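Local coordinates for protein dextranase (PDB 6NZS) that probably catalyses the endohydrolysis of (1->6)-alpha-D-glucosidic linkages in dextran, as a glycosyl hydrolase of family 49, at residues K252-F266 and Q275-Y289. Residues are numbered along the deposited sequence; the frame is centred on the assembly and turned at random.
Sequences KWVYLAPGAYVKGAF and QYKVTGYGVLSGEQY
The extended side chain of Lys277 lies over one face of the Trp253 indole. Its CD sits 3.6 Å from the six-membered ring centroid, in a CH-pi contact. Its NZ makes an off-centre cation-pi contact with the same ring and also bonds Arg201 O. At the indole edge, Trp253 NE1 donates to Thr279 OG1 over 2.9 Å, nearly in plane. Thr279 OG1 also lies at the edge of the Tyr255 ring and bonds Leu202 O.

Tyr261 is met at its edge by the Glu287 carboxylate, turned 81° from the ring. CG of Tyr261 is anti to the backbone N (chi1 -166°), which carries the ring along Val283 toward Glu287. Tyr261 OH donates to Glu287 OE1 at 2.7 Å. Ser285 OG donates to the anti lone pair of this oxygen and accepts from Glu287 N in an ST turn. Lys263 NZ forms a salt bridge, with a weak 3.2 Å hydrogen bond, to Glu287 OE2. Lys263 NZ also bonds Gly27 O and Glu30 O.

On the sheet face of Val262, Leu284 CD1 packs against Val262 CG1. Leu284 CD1 also lies 3.7 Å from CE2 of Phe266, which starts neighbouring strand 266-268. Val254 CG1 covers one face of that ring, toward its rim.

Two parallel ladders join successive beta-solenoid coils: 253-256 with 275-279, and 260-263 with 283-285. Strands 229-232 and 235-238 continue them on one side, strand 325-335 on the other.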
loop_
_atom_site.group_PDB
_atom_site.type_symbol
_atom_site.label_atom_id
_atom_site.label_comp_id
_atom_site.label_asym_id
_atom_site.label_seq_id
_atom_site.Cartn_x
_atom_site.Cartn_y
_atom_site.Cartn_z
ATOM N N LYS A 252 20.172 12.553 10.724
ATOM C CA LYS A 252 18.813 13.058 10.837
ATOM C C LYS A 252 18.046 12.990 9.526
ATOM O O LYS A 252 16.839 13.251 9.521
ATOM C CB LYS A 252 18.823 14.514 11.339
ATOM C CG LYS A 252 19.482 15.493 10.368
ATOM C CD LYS A 252 19.651 16.897 10.947
ATOM C CE LYS A 252 20.128 17.864 9.866
ATOM N NZ LYS A 252 20.383 19.240 10.387
ATOM N N TRP A 253 18.706 12.647 8.424
ATOM C CA TRP A 253 18.083 12.749 7.110
ATOM C C TRP A 253 18.716 11.722 6.185
ATOM O O TRP A 253 19.943 11.680 6.056
ATOM C CB TRP A 253 18.327 14.159 6.563
ATOM C CG TRP A 253 17.466 14.614 5.409
ATOM C CD1 TRP A 253 16.763 13.837 4.522
ATOM C CD2 TRP A 253 17.241 15.970 5.023
ATOM N NE1 TRP A 253 16.107 14.642 3.615
ATOM C CE2 TRP A 253 16.385 15.954 3.905
ATOM C CE3 TRP A 253 17.672 17.201 5.529
ATOM C CZ2 TRP A 253 15.956 17.126 3.280
ATOM C CZ3 TRP A 253 17.253 18.360 4.905
ATOM C CH2 TRP A 253 16.400 18.317 3.795
ATOM N N VAL A 254 17.882 10.901 5.544
ATOM C CA VAL A 254 18.296 10.049 4.434
ATOM C C VAL A 254 17.564 10.541 3.193
ATOM O O VAL A 254 16.333 10.680 3.210
ATOM C CB VAL A 254 17.989 8.567 4.713
ATOM C CG1 VAL A 254 18.180 7.742 3.443
ATOM C CG2 VAL A 254 18.882 8.056 5.841
ATOM N N TYR A 255 18.314 10.841 2.137
ATOM C CA TYR A 255 17.759 11.390 0.908
ATOM C C TYR A 255 18.069 10.447 -0.243
ATOM O O TYR A 255 19.231 10.086 -0.463
ATOM C CB TYR A 255 18.337 12.785 0.613
ATOM C CG TYR A 255 17.808 13.354 -0.679
ATOM C CD1 TYR A 255 16.483 13.753 -0.791
ATOM C CD2 TYR A 255 18.619 13.460 -1.795
ATOM C CE1 TYR A 255 15.978 14.248 -1.980
ATOM C CE2 TYR A 255 18.125 13.967 -2.996
ATOM C CZ TYR A 255 16.802 14.349 -3.083
ATOM O OH TYR A 255 16.302 14.839 -4.273
ATOM N N LEU A 256 17.033 10.051 -0.976
ATOM C CA LEU A 256 17.165 9.208 -2.164
ATOM C C LEU A 256 16.803 10.075 -3.363
ATOM O O LEU A 256 15.629 10.388 -3.574
ATOM C CB LEU A 256 16.234 7.995 -2.095
ATOM C CG LEU A 256 16.253 7.131 -0.833
ATOM C CD1 LEU A 256 15.353 5.918 -1.026
ATOM C CD2 LEU A 256 17.656 6.685 -0.492
ATOM N N ALA A 257 17.800 10.464 -4.144
ATOM C CA ALA A 257 17.547 11.331 -5.277
ATOM C C ALA A 257 16.664 10.617 -6.293
ATOM O O ALA A 257 16.641 9.383 -6.356
ATOM C CB ALA A 257 18.866 11.706 -5.948
ATOM N N PRO A 258 15.931 11.372 -7.112
ATOM C CA PRO A 258 15.276 10.746 -8.265
ATOM C C PRO A 258 16.342 10.078 -9.115
ATOM O O PRO A 258 17.353 10.691 -9.462
ATOM C CB PRO A 258 14.626 11.927 -8.998
ATOM C CG PRO A 258 15.356 13.132 -8.511
ATOM C CD PRO A 258 15.796 12.840 -7.115
ATOM N N GLY A 259 16.137 8.803 -9.418
ATOM C CA GLY A 259 17.148 8.044 -10.121
ATOM C C GLY A 259 18.099 7.272 -9.233
ATOM O O GLY A 259 18.942 6.529 -9.756
ATOM N N ALA A 260 18.002 7.425 -7.914
ATOM C CA ALA A 260 18.716 6.540 -7.010
ATOM C C ALA A 260 17.903 5.274 -6.791
ATOM O O ALA A 260 16.677 5.323 -6.647
ATOM C CB ALA A 260 18.959 7.233 -5.671
ATOM N N TYR A 261 18.593 4.136 -6.772
ATOM C CA TYR A 261 17.991 2.834 -6.501
ATOM C C TYR A 261 18.845 2.166 -5.433
ATOM O O TYR A 261 19.988 1.776 -5.700
ATOM C CB TYR A 261 17.946 1.990 -7.775
ATOM C CG TYR A 261 17.060 0.759 -7.692
ATOM C CD1 TYR A 261 17.519 -0.423 -7.133
ATOM C CD2 TYR A 261 15.761 0.785 -8.191
ATOM C CE1 TYR A 261 16.714 -1.543 -7.074
ATOM C CE2 TYR A 261 14.946 -0.336 -8.133
ATOM C CZ TYR A 261 15.426 -1.491 -7.573
ATOM O OH TYR A 261 14.608 -2.597 -7.521
ATOM N N VAL A 262 18.305 2.064 -4.225
ATOM C CA VAL A 262 19.022 1.522 -3.078
ATOM C C VAL A 262 18.379 0.194 -2.700
ATOM O O VAL A 262 17.201 0.152 -2.322
ATOM C CB VAL A 262 18.979 2.496 -1.890
ATOM C CG1 VAL A 262 19.680 1.879 -0.680
ATOM C CG2 VAL A 262 19.615 3.829 -2.277
ATOM N N LYS A 263 19.147 -0.890 -2.790
ATOM C CA LYS A 263 18.717 -2.182 -2.265
ATOM C C LYS A 263 19.146 -2.239 -0.804
ATOM O O LYS A 263 20.348 -2.254 -0.510
ATOM C CB LYS A 263 19.357 -3.310 -3.069
ATOM C CG LYS A 263 19.121 -3.180 -4.556
ATOM C CD LYS A 263 19.794 -4.294 -5.336
ATOM C CE LYS A 263 19.577 -4.082 -6.830
ATOM N NZ LYS A 263 19.963 -5.288 -7.602
ATOM N N GLY A 264 18.178 -2.222 0.107
ATOM C CA GLY A 264 18.493 -2.170 1.528
ATOM C C GLY A 264 17.300 -1.701 2.350
ATOM O O GLY A 264 16.161 -1.737 1.895
ATOM N N ALA A 265 17.601 -1.287 3.583
ATOM C CA ALA A 265 16.604 -0.875 4.566
ATOM C C ALA A 265 17.309 -0.013 5.601
ATOM O O ALA A 265 18.533 -0.060 5.734
ATOM C CB ALA A 265 15.932 -2.077 5.233
ATOM N N PHE A 266 16.530 0.791 6.323
ATOM C CA PHE A 266 17.100 1.764 7.249
ATOM C C PHE A 266 16.417 1.662 8.598
ATOM O O PHE A 266 15.186 1.614 8.681
ATOM C CB PHE A 266 16.948 3.198 6.732
ATOM C CG PHE A 266 17.811 3.509 5.549
ATOM C CD1 PHE A 266 19.152 3.806 5.712
ATOM C CD2 PHE A 266 17.282 3.500 4.267
ATOM C CE1 PHE A 266 19.953 4.087 4.624
ATOM C CE2 PHE A 266 18.082 3.786 3.172
ATOM C CZ PHE A 266 19.420 4.075 3.352
ATOM N N GLN A 275 13.771 16.127 14.732
ATOM C CA GLN A 275 13.198 16.032 13.391
ATOM C C GLN A 275 13.982 15.017 12.575
ATOM O O GLN A 275 15.198 15.155 12.402
ATOM C CB GLN A 275 13.225 17.390 12.690
ATOM C CG GLN A 275 12.810 17.338 11.213
ATOM C CD GLN A 275 11.302 17.347 11.044
ATOM O OE1 GLN A 275 10.622 18.270 11.490
ATOM N NE2 GLN A 275 10.769 16.308 10.401
ATOM N N TYR A 276 13.278 14.012 12.056
ATOM C CA TYR A 276 13.833 13.026 11.144
ATOM C C TYR A 276 13.250 13.268 9.759
ATOM O O TYR A 276 12.131 13.768 9.621
ATOM C CB TYR A 276 13.457 11.600 11.577
ATOM C CG TYR A 276 14.084 11.193 12.890
ATOM C CD1 TYR A 276 15.374 10.688 12.933
ATOM C CD2 TYR A 276 13.395 11.335 14.083
ATOM C CE1 TYR A 276 15.964 10.321 14.132
ATOM C CE2 TYR A 276 13.974 10.976 15.290
ATOM C CZ TYR A 276 15.258 10.471 15.305
ATOM O OH TYR A 276 15.842 10.122 16.515
ATOM N N LYS A 277 14.020 12.923 8.731
ATOM C CA LYS A 277 13.538 13.031 7.360
ATOM C C LYS A 277 14.022 11.839 6.560
ATOM O O LYS A 277 15.203 11.488 6.607
ATOM C CB LYS A 277 14.039 14.314 6.682
ATOM C CG LYS A 277 13.412 15.593 7.225
ATOM C CD LYS A 277 13.949 16.833 6.518
ATOM C CE LYS A 277 13.203 18.081 6.975
ATOM N NZ LYS A 277 13.798 19.339 6.442
ATOM N N VAL A 278 13.108 11.228 5.815
ATOM C CA VAL A 278 13.452 10.286 4.759
ATOM C C VAL A 278 12.695 10.790 3.542
ATOM O O VAL A 278 11.461 10.748 3.528
ATOM C CB VAL A 278 13.045 8.846 5.105
ATOM C CG1 VAL A 278 13.296 7.927 3.918
ATOM C CG2 VAL A 278 13.812 8.364 6.346
ATOM N N THR A 279 13.414 11.357 2.570
ATOM C CA THR A 279 12.755 12.038 1.461
ATOM C C THR A 279 13.442 11.693 0.155
ATOM O O THR A 279 14.527 11.104 0.131
ATOM C CB THR A 279 12.748 13.566 1.647
ATOM O OG1 THR A 279 14.090 14.066 1.574
ATOM C CG2 THR A 279 12.146 13.941 2.993
ATOM N N GLY A 280 12.786 12.062 -0.933
ATOM C CA GLY A 280 13.329 11.991 -2.275
ATOM C C GLY A 280 12.580 11.000 -3.152
ATOM O O GLY A 280 12.028 10.002 -2.681
ATOM N N TYR A 281 12.601 11.257 -4.459
ATOM C CA TYR A 281 11.874 10.439 -5.423
ATOM C C TYR A 281 12.669 9.226 -5.916
ATOM O O TYR A 281 12.525 8.835 -7.078
ATOM C CB TYR A 281 11.425 11.300 -6.599
ATOM C CG TYR A 281 10.345 12.321 -6.293
ATOM C CD1 TYR A 281 9.155 11.961 -5.667
ATOM C CD2 TYR A 281 10.510 13.647 -6.667
ATOM C CE1 TYR A 281 8.156 12.899 -5.427
ATOM C CE2 TYR A 281 9.529 14.582 -6.428
ATOM C CZ TYR A 281 8.359 14.213 -5.810
ATOM O OH TYR A 281 7.371 15.154 -5.602
ATOM N N GLY A 282 13.507 8.625 -5.071
ATOM C CA GLY A 282 14.212 7.407 -5.408
ATOM C C GLY A 282 13.494 6.158 -4.917
ATOM O O GLY A 282 12.361 6.198 -4.432
ATOM N N VAL A 283 14.182 5.018 -5.052
ATOM C CA VAL A 283 13.636 3.704 -4.711
ATOM C C VAL A 283 14.464 3.079 -3.597
ATOM O O VAL A 283 15.699 3.099 -3.643
ATOM C CB VAL A 283 13.611 2.768 -5.938
ATOM C CG1 VAL A 283 13.073 1.391 -5.560
ATOM C CG2 VAL A 283 12.781 3.381 -7.054
ATOM N N LEU A 284 13.777 2.512 -2.609
ATOM C CA LEU A 284 14.375 1.678 -1.569
ATOM C C LEU A 284 13.745 0.299 -1.724
ATOM O O LEU A 284 12.539 0.141 -1.508
ATOM C CB LEU A 284 14.080 2.246 -0.179
ATOM C CG LEU A 284 14.690 1.488 1.007
ATOM C CD1 LEU A 284 16.207 1.548 0.947
ATOM C CD2 LEU A 284 14.175 2.044 2.327
ATOM N N SER A 285 14.548 -0.703 -2.091
ATOM C CA SER A 285 14.047 -2.031 -2.427
ATOM C C SER A 285 14.575 -3.070 -1.447
ATOM O O SER A 285 15.777 -3.113 -1.172
ATOM C CB SER A 285 14.470 -2.421 -3.838
ATOM O OG SER A 285 14.107 -3.769 -4.074
ATOM N N GLY A 286 13.681 -3.919 -0.943
ATOM C CA GLY A 286 14.071 -4.999 -0.049
ATOM C C GLY A 286 14.307 -6.318 -0.759
ATOM O O GLY A 286 14.303 -7.377 -0.116
ATOM N N GLU A 287 14.538 -6.251 -2.077
ATOM C CA GLU A 287 14.594 -7.441 -2.923
ATOM C C GLU A 287 15.664 -8.441 -2.492
ATOM O O GLU A 287 15.526 -9.640 -2.769
ATOM C CB GLU A 287 14.834 -7.015 -4.371
ATOM C CG GLU A 287 16.206 -6.403 -4.624
ATOM C CD GLU A 287 16.264 -5.661 -5.944
ATOM O OE1 GLU A 287 15.643 -4.581 -6.044
ATOM O OE2 GLU A 287 16.923 -6.149 -6.883
ATOM N N GLN A 288 16.741 -7.983 -1.850
ATOM C CA GLN A 288 17.819 -8.894 -1.470
ATOM C C GLN A 288 17.518 -9.677 -0.202
ATOM O O GLN A 288 18.209 -10.664 0.072
ATOM C CB GLN A 288 19.145 -8.143 -1.307
ATOM C CG GLN A 288 19.556 -7.379 -2.550
ATOM C CD GLN A 288 20.879 -6.635 -2.408
ATOM O OE1 GLN A 288 21.082 -5.884 -1.461
ATOM N NE2 GLN A 288 21.772 -6.830 -3.366
ATOM N N TYR A 289 16.509 -9.281 0.566
ATOM C CA TYR A 289 16.208 -9.935 1.832
ATOM C C TYR A 289 15.243 -11.092 1.617
ATOM O O TYR A 289 14.299 -10.994 0.829
ATOM C CB TYR A 289 15.599 -8.942 2.826
ATOM C CG TYR A 289 16.490 -7.761 3.144
ATOM C CD1 TYR A 289 17.713 -7.941 3.780
ATOM C CD2 TYR A 289 16.106 -6.468 2.814
ATOM C CE1 TYR A 289 18.534 -6.873 4.068
ATOM C CE2 TYR A 289 16.913 -5.392 3.105
ATOM C CZ TYR A 289 18.127 -5.599 3.730
ATOM O OH TYR A 289 18.932 -4.514 4.006
HETATM O O HOH W 1 15.921 16.102 9.674
HETATM O O HOH W 2 13.612 14.508 -4.595
HETATM O O HOH W 3 19.611 -7.458 -6.586
#